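Local coordinates for alternansucrase (Leuconostoc mesenteroides, PDB 6HVG), which is a large multidomain member of glycoside hydrolase family 70, with a TIM-barrel domain, choline-binding-type repeats and a bound calcium ion, at residues A[573-577]-A[622-627]; A[577-582]-A[1158-1164]; A[549-554]-A[583-587]. One frame throughout, in Å; residues are numbered along the deposited sequence.

Interaction 1 (A[573-577]-A[622-627]); sequences GSEFL and AVDNVD. With CA (calcium ion), chain C.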
ATOM      1  N   GLY A 573      -6.619 -12.812   9.324  1.00 49.23           N
ATOM      2  CA  GLY A 573      -5.477 -11.922   9.307  1.00 47.85           C
ATOM      3  C   GLY A 573      -4.886 -11.728   7.934  1.00 46.63           C
ATOM      4  O   GLY A 573      -4.917 -12.642   7.104  1.00 49.39           O
ATOM      5  N   SER A 574      -4.341 -10.540   7.695  1.00 42.52           N
ATOM      6  CA  SER A 574      -3.607 -10.252   6.488  1.00 40.71           C
ATOM      7  C   SER A 574      -2.207 -10.807   6.674  1.00 40.98           C
ATOM      8  O   SER A 574      -1.334 -10.106   7.150  1.00 41.66           O
ATOM      9  CB  SER A 574      -3.557  -8.741   6.269  1.00 40.84           C
ATOM     10  OG  SER A 574      -4.857  -8.178   6.428  1.00 39.29           O
ATOM     11  N   GLU A 575      -2.019 -12.072   6.304  1.00 40.82           N
ATOM     12  CA  GLU A 575      -0.780 -12.791   6.510  1.00 41.29           C
ATOM     13  C   GLU A 575       0.327 -12.242   5.651  1.00 40.21           C
ATOM     14  O   GLU A 575       1.503 -12.283   6.037  1.00 41.09           O
ATOM     15  CB  GLU A 575      -0.988 -14.269   6.182  1.00 45.15           C
ATOM     16  CG  GLU A 575       0.202 -15.200   6.471  1.00 47.25           C
ATOM     17  CD  GLU A 575       0.640 -15.238   7.923  1.00 49.18           C
ATOM     18  OE1 GLU A 575      -0.089 -15.842   8.758  1.00 47.08           O
ATOM     19  OE2 GLU A 575       1.728 -14.665   8.203  1.00 48.02           O
ATOM     20  N   PHE A 576      -0.036 -11.707   4.496  1.00 40.16           N
ATOM     21  CA  PHE A 576       0.971 -11.229   3.551  1.00 41.90           C
ATOM     22  C   PHE A 576       1.137  -9.748   3.660  1.00 42.12           C
ATOM     23  O   PHE A 576       0.161  -9.023   3.621  1.00 41.84           O
ATOM     24  CB  PHE A 576       0.576 -11.604   2.131  1.00 42.14           C
ATOM     25  CG  PHE A 576       0.517 -13.077   1.908  1.00 38.94           C
ATOM     26  CD1 PHE A 576       1.641 -13.777   1.560  1.00 39.64           C
ATOM     27  CD2 PHE A 576      -0.650 -13.753   2.120  1.00 38.38           C
ATOM     28  CE1 PHE A 576       1.598 -15.149   1.389  1.00 40.54           C
ATOM     29  CE2 PHE A 576      -0.716 -15.108   1.945  1.00 39.42           C
ATOM     30  CZ  PHE A 576       0.413 -15.814   1.582  1.00 40.74           C
ATOM     31  N   LEU A 577       2.385  -9.326   3.821  1.00 43.36           N
ATOM     32  CA  LEU A 577       2.711  -7.945   4.053  1.00 42.66           C
ATOM     33  C   LEU A 577       3.789  -7.543   3.086  1.00 42.51           C
ATOM     34  O   LEU A 577       3.544  -6.746   2.177  1.00 46.79           O
ATOM     35  CB  LEU A 577       3.152  -7.758   5.521  1.00 43.73           C
ATOM     36  CG  LEU A 577       3.690  -6.391   5.973  1.00 43.84           C
ATOM     37  CD1 LEU A 577       2.662  -5.288   5.774  1.00 43.94           C
ATOM     38  CD2 LEU A 577       4.069  -6.506   7.435  1.00 42.45           C
ATOM     39  N   ALA A 622       4.771  -6.362  13.508  1.00 42.10           N
ATOM     40  CA  ALA A 622       3.766  -6.885  12.578  1.00 41.22           C
ATOM     41  C   ALA A 622       2.951  -8.015  13.172  1.00 40.48           C
ATOM     42  O   ALA A 622       2.805  -9.074  12.567  1.00 39.76           O
ATOM     43  CB  ALA A 622       4.450  -7.350  11.295  1.00 42.71           C
ATOM     44  N   VAL A 623       2.425  -7.784  14.365  1.00 40.17           N
ATOM     45  CA  VAL A 623       1.705  -8.808  15.117  1.00 40.60           C
ATOM     46  C   VAL A 623       0.534  -9.402  14.334  1.00 40.23           C
ATOM     47  O   VAL A 623       0.326 -10.611  14.335  1.00 40.75           O
ATOM     48  CB  VAL A 623       1.198  -8.221  16.452  1.00 44.50           C
ATOM     49  CG1 VAL A 623       0.220  -9.156  17.168  1.00 47.30           C
ATOM     50  CG2 VAL A 623       2.378  -7.917  17.366  1.00 45.94           C
ATOM     51  N   ASP A 624      -0.237  -8.543  13.677  1.00 43.20           N
ATOM     52  CA  ASP A 624      -1.425  -8.974  12.970  1.00 44.40           C
ATOM     53  C   ASP A 624      -1.137  -9.674  11.640  1.00 45.82           C
ATOM     54  O   ASP A 624      -2.043 -10.229  11.020  1.00 48.43           O
ATOM     55  CB  ASP A 624      -2.346  -7.780  12.785  1.00 46.87           C
ATOM     56  CG  ASP A 624      -2.916  -7.255  14.118  1.00 48.67           C
ATOM     57  OD1 ASP A 624      -2.917  -8.015  15.121  1.00 48.14           O
ATOM     58  OD2 ASP A 624      -3.387  -6.088  14.151  1.00 49.24           O
ATOM     59  N   ASN A 625       0.127  -9.668  11.207  1.00 45.34           N
ATOM     60  CA  ASN A 625       0.526 -10.272   9.939  1.00 43.04           C
ATOM     61  C   ASN A 625       1.255 -11.622  10.083  1.00 43.15           C
ATOM     62  O   ASN A 625       1.838 -12.107   9.105  1.00 45.17           O
ATOM     63  CB  ASN A 625       1.431  -9.309   9.204  1.00 44.72           C
ATOM     64  CG  ASN A 625       0.933  -7.905   9.278  1.00 45.21           C
ATOM     65  OD1 ASN A 625       1.261  -7.180  10.214  1.00 48.11           O
ATOM     66  ND2 ASN A 625       0.193  -7.483   8.262  1.00 47.20           N
ATOM     67  N   VAL A 626       1.221 -12.205  11.284  1.00 40.91           N
ATOM     68  CA  VAL A 626       1.874 -13.465  11.601  1.00 41.52           C
ATOM     69  C   VAL A 626       0.985 -14.342  12.495  1.00 40.71           C
ATOM     70  O   VAL A 626      -0.104 -13.936  12.895  1.00 40.79           O
ATOM     71  CB  VAL A 626       3.218 -13.244  12.320  1.00 45.00           C
ATOM     72  CG1 VAL A 626       4.138 -12.367  11.482  1.00 45.42           C
ATOM     73  CG2 VAL A 626       3.026 -12.669  13.723  1.00 43.72           C
ATOM     74  N   ASP A 627       1.440 -15.564  12.759  1.00 41.92           N
ATOM     75  CA  ASP A 627       0.717 -16.519  13.617  1.00 45.52           C
ATOM     76  C   ASP A 627       0.871 -16.117  15.082  1.00 45.09           C
ATOM     77  O   ASP A 627       1.984 -16.016  15.610  1.00 48.59           O
ATOM     78  CB  ASP A 627       1.229 -17.953  13.396  1.00 45.94           C
ATOM     79  CG  ASP A 627       0.323 -19.015  14.014  1.00 47.12           C
ATOM     80  OD1 ASP A 627      -0.071 -18.901  15.193  1.00 49.19           O
ATOM     81  OD2 ASP A 627       0.027 -19.994  13.325  1.00 49.67           O
TER
HETATM   82 CA    CA C2000       2.933 -13.188   7.413  1.00 47.20          CA
HETATM   83  O   HOH W   1       2.496 -16.580   9.910  1.00 40.50           O
HETATM   84  O   HOH W   2       4.738 -14.305   8.467  1.00 40.78           O
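Glu-575 and Asn-625, two of the four protein residues of the calcium site, come together here around the ion. Glu-575 chelates it with two of its own atoms, the backbone O at 2.2 Å and the carboxylate OE2 at 2.1 Å from the calcium. The bend at chi2 (60°) makes this possible, since CB starts out away from 622-627 and the folded chain brings the carboxylate back over the ion. Asn-625 contributes its main chain rather than its amide, with O 2.3 Å from the calcium. The ligand oxygens of the two residues lie side by side because both bind the metal, with no hydrogen bond between them. Water 2 and one carboxylate oxygen each from Asp-581 and Asp-1159 complete six ligands. The second glutamate oxygen, OE1, is hydrogen-bonded to the backbone N of Gly-556, which helps to fix the rotation of the carboxylate.

In the fold, 622-627 is a loop of the eight-stranded TIM barrel, running from strand 617-620 to helix 629-642; Asp-627, just before the turn into that helix, accepts from Asp-629 N with OD1 and bonds Ser-1229 OG with OD2. The side chain of Asn-625 turns back to 573-577: its ND2 donates to Ser-574 O over 3.2 Å, bent at the hydrogen to 140°, with the acceptor tilted 27° from the amide plane. Ser-574 OG is engaged separately by Glu-1177. Leu-577 fills in beside this amide, its CD2 lying 3.9 Å from Asn-625 CG and 4.0 Å from Ala-622 CB.

Interaction 2 (A[577-582]-A[1158-1164]); sequences LLANDI and PDQIYAL. With CA (calcium ion), chain C.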
ATOM      1  N   LEU A 577       2.385  -9.326   3.821  1.00 43.36           N
ATOM      2  CA  LEU A 577       2.711  -7.945   4.053  1.00 42.66           C
ATOM      3  C   LEU A 577       3.789  -7.543   3.086  1.00 42.51           C
ATOM      4  O   LEU A 577       3.544  -6.746   2.177  1.00 46.79           O
ATOM      5  CB  LEU A 577       3.152  -7.758   5.521  1.00 43.73           C
ATOM      6  CG  LEU A 577       3.690  -6.391   5.973  1.00 43.84           C
ATOM      7  CD1 LEU A 577       2.662  -5.288   5.774  1.00 43.94           C
ATOM      8  CD2 LEU A 577       4.069  -6.506   7.435  1.00 42.45           C
ATOM      9  N   LEU A 578       4.993  -8.081   3.267  1.00 43.12           N
ATOM     10  CA  LEU A 578       6.140  -7.701   2.429  1.00 42.56           C
ATOM     11  C   LEU A 578       7.015  -8.888   2.177  1.00 40.22           C
ATOM     12  O   LEU A 578       7.123  -9.792   3.013  1.00 40.21           O
ATOM     13  CB  LEU A 578       6.983  -6.602   3.099  1.00 46.26           C
ATOM     14  CG  LEU A 578       6.391  -5.183   3.125  1.00 49.56           C
ATOM     15  CD1 LEU A 578       6.968  -4.337   4.251  1.00 51.34           C
ATOM     16  CD2 LEU A 578       6.644  -4.463   1.813  1.00 51.64           C
ATOM     17  N   ALA A 579       7.667  -8.860   1.026  1.00 39.50           N
ATOM     18  CA  ALA A 579       8.747  -9.776   0.675  1.00 38.98           C
ATOM     19  C   ALA A 579       8.342 -11.233   0.789  1.00 42.43           C
ATOM     20  O   ALA A 579       7.244 -11.609   0.334  1.00 44.44           O
ATOM     21  CB  ALA A 579      10.009  -9.481   1.479  1.00 38.40           C
ATOM     22  N   ASN A 580       9.231 -12.072   1.324  1.00 42.86           N
ATOM     23  CA  ASN A 580       8.938 -13.476   1.480  1.00 44.13           C
ATOM     24  C   ASN A 580       8.310 -13.696   2.816  1.00 43.97           C
ATOM     25  O   ASN A 580       8.958 -13.509   3.825  1.00 49.54           O
ATOM     26  CB  ASN A 580      10.207 -14.298   1.408  1.00 46.74           C
ATOM     27  CG  ASN A 580      10.833 -14.273   0.040  1.00 47.14           C
ATOM     28  OD1 ASN A 580      10.409 -15.003  -0.870  1.00 56.08           O
ATOM     29  ND2 ASN A 580      11.829 -13.453  -0.117  1.00 47.13           N
ATOM     30  N   ASP A 581       7.046 -14.096   2.838  1.00 43.66           N
ATOM     31  CA  ASP A 581       6.319 -14.244   4.095  1.00 44.10           C
ATOM     32  C   ASP A 581       6.669 -15.602   4.723  1.00 44.80           C
ATOM     33  O   ASP A 581       6.449 -16.639   4.135  1.00 48.77           O
ATOM     34  CB  ASP A 581       4.816 -14.091   3.855  1.00 41.33           C
ATOM     35  CG  ASP A 581       4.026 -14.137   5.091  1.00 40.34           C
ATOM     36  OD1 ASP A 581       3.935 -13.116   5.807  1.00 38.72           O
ATOM     37  OD2 ASP A 581       3.427 -15.209   5.335  1.00 48.59           O
ATOM     38  N   ILE A 582       7.234 -15.557   5.918  1.00 45.49           N
ATOM     39  CA  ILE A 582       7.627 -16.734   6.672  1.00 46.91           C
ATOM     40  C   ILE A 582       6.406 -17.462   7.263  1.00 48.02           C
ATOM     41  O   ILE A 582       5.495 -16.837   7.799  1.00 46.12           O
ATOM     42  CB  ILE A 582       8.618 -16.335   7.789  1.00 48.45           C
ATOM     43  CG1 ILE A 582       9.936 -15.892   7.143  1.00 48.31           C
ATOM     44  CG2 ILE A 582       8.836 -17.483   8.773  1.00 49.06           C
ATOM     45  CD1 ILE A 582      10.872 -15.164   8.083  1.00 50.25           C
ATOM     46  N   PRO A1158       9.692 -11.362  12.912  1.00 36.76           N
ATOM     47  CA  PRO A1158       9.483 -12.711  12.401  1.00 37.41           C
ATOM     48  C   PRO A1158       8.657 -12.863  11.115  1.00 38.49           C
ATOM     49  O   PRO A1158       8.636 -13.963  10.556  1.00 39.44           O
ATOM     50  CB  PRO A1158       8.755 -13.393  13.565  1.00 36.95           C
ATOM     51  CG  PRO A1158       7.979 -12.304  14.189  1.00 36.37           C
ATOM     52  CD  PRO A1158       8.856 -11.097  14.093  1.00 36.72           C
ATOM     53  N   ASP A1159       7.981 -11.808  10.649  1.00 40.77           N
ATOM     54  CA  ASP A1159       7.058 -11.938   9.515  1.00 41.93           C
ATOM     55  C   ASP A1159       7.735 -12.236   8.172  1.00 45.49           C
ATOM     56  O   ASP A1159       7.197 -13.007   7.377  1.00 52.62           O
ATOM     57  CB  ASP A1159       6.179 -10.707   9.363  1.00 41.06           C
ATOM     58  CG  ASP A1159       5.205 -10.821   8.182  1.00 42.08           C
ATOM     59  OD1 ASP A1159       4.320 -11.689   8.182  1.00 45.19           O
ATOM     60  OD2 ASP A1159       5.353 -10.047   7.213  1.00 41.57           O
ATOM     61  N   GLN A1160       8.885 -11.629   7.884  1.00 44.62           N
ATOM     62  CA  GLN A1160       9.476 -11.785   6.553  1.00 44.86           C
ATOM     63  C   GLN A1160      10.989 -11.685   6.491  1.00 44.21           C
ATOM     64  O   GLN A1160      11.646 -11.317   7.459  1.00 49.76           O
ATOM     65  CB  GLN A1160       8.841 -10.789   5.544  1.00 45.62           C
ATOM     66  CG  GLN A1160       9.323  -9.349   5.623  1.00 47.84           C
ATOM     67  CD  GLN A1160       8.831  -8.600   6.851  1.00 51.03           C
ATOM     68  OE1 GLN A1160       7.648  -8.695   7.206  1.00 51.00           O
ATOM     69  NE2 GLN A1160       9.717  -7.833   7.492  1.00 49.37           N
ATOM     70  N   ILE A1161      11.520 -11.994   5.312  1.00 41.79           N
ATOM     71  CA  ILE A1161      12.934 -11.903   5.024  1.00 42.38           C
ATOM     72  C   ILE A1161      13.062 -11.547   3.538  1.00 41.64           C
ATOM     73  O   ILE A1161      12.217 -11.945   2.748  1.00 44.73           O
ATOM     74  CB  ILE A1161      13.627 -13.228   5.407  1.00 44.04           C
ATOM     75  CG1 ILE A1161      15.149 -13.119   5.305  1.00 45.50           C
ATOM     76  CG2 ILE A1161      13.109 -14.384   4.569  1.00 42.61           C
ATOM     77  CD1 ILE A1161      15.862 -14.284   5.950  1.00 48.04           C
ATOM     78  N   TYR A1162      14.085 -10.780   3.167  1.00 40.66           N
ATOM     79  CA  TYR A1162      14.229 -10.278   1.791  1.00 43.37           C
ATOM     80  C   TYR A1162      15.363 -10.917   1.009  1.00 45.13           C
ATOM     81  O   TYR A1162      16.278 -11.479   1.575  1.00 47.44           O
ATOM     82  CB  TYR A1162      14.512  -8.776   1.794  1.00 41.53           C
ATOM     83  CG  TYR A1162      13.349  -7.851   2.096  1.00 41.97           C
ATOM     84  CD1 TYR A1162      12.730  -7.845   3.341  1.00 41.37           C
ATOM     85  CD2 TYR A1162      12.926  -6.916   1.152  1.00 42.69           C
ATOM     86  CE1 TYR A1162      11.719  -6.945   3.633  1.00 41.97           C
ATOM     87  CE2 TYR A1162      11.902  -6.028   1.428  1.00 43.36           C
ATOM     88  CZ  TYR A1162      11.308  -6.037   2.670  1.00 43.22           C
ATOM     89  OH  TYR A1162      10.322  -5.111   2.937  1.00 45.55           O
ATOM     90  N   ALA A1163      15.297 -10.786  -0.308  1.00 48.66           N
ATOM     91  CA  ALA A1163      16.423 -11.043  -1.198  1.00 50.23           C
ATOM     92  C   ALA A1163      17.211 -12.315  -0.883  1.00 53.33           C
ATOM     93  O   ALA A1163      18.401 -12.254  -0.517  1.00 57.59           O
ATOM     94  CB  ALA A1163      17.335  -9.842  -1.199  1.00 53.76           C
ATOM     95  N   LEU A1164      16.544 -13.460  -1.036  1.00 52.62           N
ATOM     96  CA  LEU A1164      17.175 -14.772  -0.898  1.00 51.44           C
ATOM     97  C   LEU A1164      17.758 -15.175  -2.268  1.00 54.21           C
ATOM     98  O   LEU A1164      17.057 -15.111  -3.260  1.00 54.72           O
ATOM     99  CB  LEU A1164      16.141 -15.785  -0.431  1.00 48.05           C
ATOM    100  CG  LEU A1164      15.467 -15.410   0.895  1.00 47.38           C
ATOM    101  CD1 LEU A1164      14.125 -16.091   1.055  1.00 45.84           C
ATOM    102  CD2 LEU A1164      16.341 -15.739   2.088  1.00 50.28           C
TER
HETATM  103 CA    CA C2000       2.933 -13.188   7.413  1.00 47.20          CA
HETATM  104  O   HOH W   2       4.738 -14.305   8.467  1.00 40.78           O
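Asn-580 and Ile-1161 form a hydrogen-bonded antiparallel pair where strand 580-582 meets the short strand 1160-1161, an outermost strand of a six-stranded antiparallel sheet. The two backbone bonds of the pair are weak, but the asparagine side chain adds a third. Its CB sits 3.4 Å from Ile-1161 O, with CG beside the backbone N (chi1 -67°); CG also packs against Leu-1164 CD1. At the tip, ND2 donates to Ile-1161 O over 3.3 Å, with the oxygen lying in the amide plane and an N-H...O angle of 160°. One carbonyl oxygen is thus gripped by the N and the ND2 of the same residue.

Farther along, Ile-582 N bonds to Asp-1159 O at 2.9 Å, and Ile-582 CD1 reaches over Pro-1158 O. Asp-581 and Asp-1159, their carboxylate planes steeply inclined to each other, each put OD1 on the calcium; these two oxygens are drawn together by the ion and not by a shared proton. Asp-581 OD2 is held separately by Asn-1249. Water 2, itself a calcium ligand, donates to Ile-582 O and to Asp-1159 O, which links the metal to both segments. On the other side of Asn-580 along the chain, Ala-579 CB stands over the centre of the Tyr-1162 ring, 3.6 Å from its centroid and 6° off the ring normal, a CH-pi contact, while Leu-578 CB lies 3.7 Å from Tyr-1162 OH.

Interaction 3 (A[549-554]-A[583-587]); sequences SGNNRK and DNSNP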
ATOM      1  N   SER A 549       5.032 -28.031   2.433  1.00 54.36           N
ATOM      2  CA  SER A 549       5.205 -27.622   3.830  1.00 53.44           C
ATOM      3  C   SER A 549       4.760 -28.654   4.877  1.00 51.36           C
ATOM      4  O   SER A 549       4.806 -28.386   6.062  1.00 51.34           O
ATOM      5  CB  SER A 549       4.433 -26.335   4.063  1.00 52.66           C
ATOM      6  OG  SER A 549       3.062 -26.590   4.333  1.00 51.20           O
ATOM      7  N   GLY A 550       4.296 -29.813   4.446  1.00 49.58           N
ATOM      8  CA  GLY A 550       3.841 -30.840   5.364  1.00 48.39           C
ATOM      9  C   GLY A 550       2.561 -30.476   6.067  1.00 48.93           C
ATOM     10  O   GLY A 550       2.428 -30.719   7.265  1.00 51.74           O
ATOM     11  N   ASN A 551       1.619 -29.911   5.311  1.00 48.73           N
ATOM     12  CA  ASN A 551       0.307 -29.470   5.791  1.00 51.38           C
ATOM     13  C   ASN A 551       0.366 -28.411   6.891  1.00 52.47           C
ATOM     14  O   ASN A 551      -0.343 -28.477   7.888  1.00 49.76           O
ATOM     15  CB  ASN A 551      -0.579 -30.651   6.196  1.00 54.09           C
ATOM     16  CG  ASN A 551      -2.070 -30.288   6.191  1.00 57.45           C
ATOM     17  OD1 ASN A 551      -2.512 -29.421   5.422  1.00 61.98           O
ATOM     18  ND2 ASN A 551      -2.845 -30.928   7.068  1.00 55.88           N
ATOM     19  N   ASN A 552       1.217 -27.417   6.673  1.00 54.48           N
ATOM     20  CA  ASN A 552       1.312 -26.269   7.538  1.00 52.89           C
ATOM     21  C   ASN A 552       0.704 -25.116   6.746  1.00 52.67           C
ATOM     22  O   ASN A 552      -0.364 -25.275   6.162  1.00 52.37           O
ATOM     23  CB  ASN A 552       2.762 -26.039   7.931  1.00 53.85           C
ATOM     24  CG  ASN A 552       3.254 -27.088   8.907  1.00 54.94           C
ATOM     25  OD1 ASN A 552       2.768 -27.170  10.028  1.00 51.63           O
ATOM     26  ND2 ASN A 552       4.212 -27.885   8.490  1.00 57.13           N
ATOM     27  N   ARG A 553       1.362 -23.960   6.729  1.00 53.91           N
ATOM     28  CA  ARG A 553       0.845 -22.778   6.051  1.00 54.72           C
ATOM     29  C   ARG A 553      -0.603 -22.405   6.403  1.00 52.41           C
ATOM     30  O   ARG A 553      -1.414 -22.171   5.514  1.00 56.57           O
ATOM     31  CB  ARG A 553       0.974 -22.939   4.534  1.00 54.92           C
ATOM     32  CG  ARG A 553       2.406 -23.110   4.047  1.00 56.03           C
ATOM     33  CD  ARG A 553       2.409 -23.375   2.571  1.00 56.88           C
ATOM     34  NE  ARG A 553       3.755 -23.327   2.013  1.00 59.73           N
ATOM     35  CZ  ARG A 553       4.248 -24.195   1.133  1.00 63.79           C
ATOM     36  NH1 ARG A 553       3.504 -25.201   0.691  1.00 70.75           N
ATOM     37  NH2 ARG A 553       5.494 -24.048   0.697  1.00 60.49           N
ATOM     38  N   LYS A 554      -0.916 -22.326   7.693  1.00 50.51           N
ATOM     39  CA  LYS A 554      -2.175 -21.717   8.154  1.00 50.92           C
ATOM     40  C   LYS A 554      -2.037 -20.215   8.082  1.00 49.09           C
ATOM     41  O   LYS A 554      -1.193 -19.628   8.763  1.00 49.02           O
ATOM     42  CB  LYS A 554      -2.507 -22.108   9.585  1.00 53.07           C
ATOM     43  CG  LYS A 554      -2.664 -23.609   9.775  1.00 55.62           C
ATOM     44  CD  LYS A 554      -2.354 -24.016  11.192  1.00 60.67           C
ATOM     45  CE  LYS A 554      -2.253 -25.529  11.354  1.00 64.51           C
ATOM     46  NZ  LYS A 554      -3.585 -26.071  11.713  1.00 72.70           N
ATOM     47  N   ASP A 583       6.401 -18.789   7.144  1.00 49.41           N
ATOM     48  CA  ASP A 583       5.328 -19.619   7.682  1.00 49.75           C
ATOM     49  C   ASP A 583       5.530 -19.848   9.183  1.00 53.12           C
ATOM     50  O   ASP A 583       6.070 -20.882   9.607  1.00 54.29           O
ATOM     51  CB  ASP A 583       5.276 -20.944   6.938  1.00 48.59           C
ATOM     52  CG  ASP A 583       4.191 -21.877   7.445  1.00 49.39           C
ATOM     53  OD1 ASP A 583       3.268 -21.419   8.166  1.00 46.28           O
ATOM     54  OD2 ASP A 583       4.284 -23.087   7.113  1.00 50.13           O
ATOM     55  N   ASN A 584       5.085 -18.876   9.978  1.00 52.43           N
ATOM     56  CA  ASN A 584       5.125 -18.987  11.441  1.00 51.82           C
ATOM     57  C   ASN A 584       4.072 -19.937  12.056  1.00 48.27           C
ATOM     58  O   ASN A 584       4.047 -20.111  13.261  1.00 45.59           O
ATOM     59  CB  ASN A 584       5.030 -17.600  12.078  1.00 50.94           C
ATOM     60  CG  ASN A 584       6.184 -16.686  11.668  1.00 51.80           C
ATOM     61  OD1 ASN A 584       7.351 -17.056  11.749  1.00 49.40           O
ATOM     62  ND2 ASN A 584       5.855 -15.488  11.215  1.00 53.35           N
ATOM     63  N   SER A 585       3.241 -20.580  11.233  1.00 48.44           N
ATOM     64  CA  SER A 585       2.326 -21.642  11.717  1.00 47.04           C
ATOM     65  C   SER A 585       2.979 -23.019  11.796  1.00 47.92           C
ATOM     66  O   SER A 585       2.375 -23.955  12.341  1.00 52.37           O
ATOM     67  CB  SER A 585       1.094 -21.762  10.821  1.00 47.03           C
ATOM     68  OG  SER A 585       1.370 -22.526   9.661  1.00 47.51           O
ATOM     69  N   ASN A 586       4.179 -23.154  11.226  1.00 45.90           N
ATOM     70  CA  ASN A 586       4.938 -24.401  11.248  1.00 45.72           C
ATOM     71  C   ASN A 586       5.759 -24.552  12.525  1.00 43.65           C
ATOM     72  O   ASN A 586       6.659 -23.765  12.767  1.00 44.05           O
ATOM     73  CB  ASN A 586       5.870 -24.422  10.033  1.00 48.72           C
ATOM     74  CG  ASN A 586       6.677 -25.707   9.907  1.00 48.38           C
ATOM     75  OD1 ASN A 586       6.986 -26.388  10.892  1.00 48.83           O
ATOM     76  ND2 ASN A 586       7.042 -26.028   8.682  1.00 46.72           N
ATOM     77  N   PRO A 587       5.481 -25.596  13.323  1.00 44.86           N
ATOM     78  CA  PRO A 587       6.238 -25.828  14.555  1.00 45.06           C
ATOM     79  C   PRO A 587       7.758 -25.712  14.433  1.00 44.37           C
ATOM     80  O   PRO A 587       8.407 -25.180  15.332  1.00 45.68           O
ATOM     81  CB  PRO A 587       5.834 -27.254  14.939  1.00 45.00           C
ATOM     82  CG  PRO A 587       4.447 -27.419  14.411  1.00 43.28           C
ATOM     83  CD  PRO A 587       4.409 -26.608  13.146  1.00 44.63           C
TER
HETATM   84  O   HOH W   3       1.642 -19.154   8.458  1.00 47.30           O
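Two first torsions bring the acceptors to the backbone of Arg-553 and Lys-554. Asp-583 turns its carboxylate away from its own N (chi1 179°), toward Arg-553, and Ser-585 sets OG between its backbone N and carbonyl carbon (chi1 81°), facing Lys-554. Asp-583 OD2 then accepts from Arg-553 N, 3.1 Å from OD2, on its syn side but well out of the carboxylate plane. Next to it, Lys-554 N donates to Ser-585 OG over 3.0 Å. That hydroxyl donates a hydrogen bond to Asp-583 OD1, 2.7 Å from OG, on the syn lone pair of OD1, so the serine carries a chain of bonds from Lys-554 N to the carboxylate of its own turn.

The same OD1 accepts from Ser-585 N, approached from above the carboxylate plane; this is an Asx turn inside the type I beta turn 583-586. Water 3 donates to OD1 as well, at 2.8 Å, and to Lys-554 O. With this many donors on one oxygen, the carboxylate is probably stabilised as the anion and is held against rotation.

One residue before Arg-553, the Asn-552 amide, whose ND2 donates to Ser-549 O, stacks on that of Asn-586, planes 18° apart, with Asn-552 ND2 3.6 Å from Asn-586 CG, while Asn-552 OD1 lies 3.6 Å from Pro-587 CD. An ST motif, Asn-552 N to Ser-549 OG at 3.1 Å, shapes the loop behind it; that OG is also hydrogen-bonded to Asp-539, and the Arg-553 guanidinium makes a salt bridge to the same aspartate. The 549-554 loop, between strands 534-537 and 580-582, thus packs on the turn leading from strand 580-582 into helix 587-601, where Asn-586 OD1 N-caps by accepting from Ile-588 N.

Interactions 1 and 2 share the calcium ion, water 2 and Leu-577: interaction 1 supplies ligands from a barrel loop and from the loop leading into strand 580-582, interaction 2 from that strand and from the residue before 1160-1161. Interaction 2 is the buried one and combines backbone pairing and apolar contact with two carboxylate ligands, whereas interactions 1 and 3 are partly buried and lean on polar groups. Interaction 3 holds no metal ligand; a carboxylate and a hydroxyl satisfy backbone N-H groups instead. All three gather around strand 580-582, which 583-587 leaves. Asn-584 ND2 reaches Pro-1158 O, a probable hydrogen bond between interactions 3 and 2, and Asp-627 of interaction 1 packs on Ser-585.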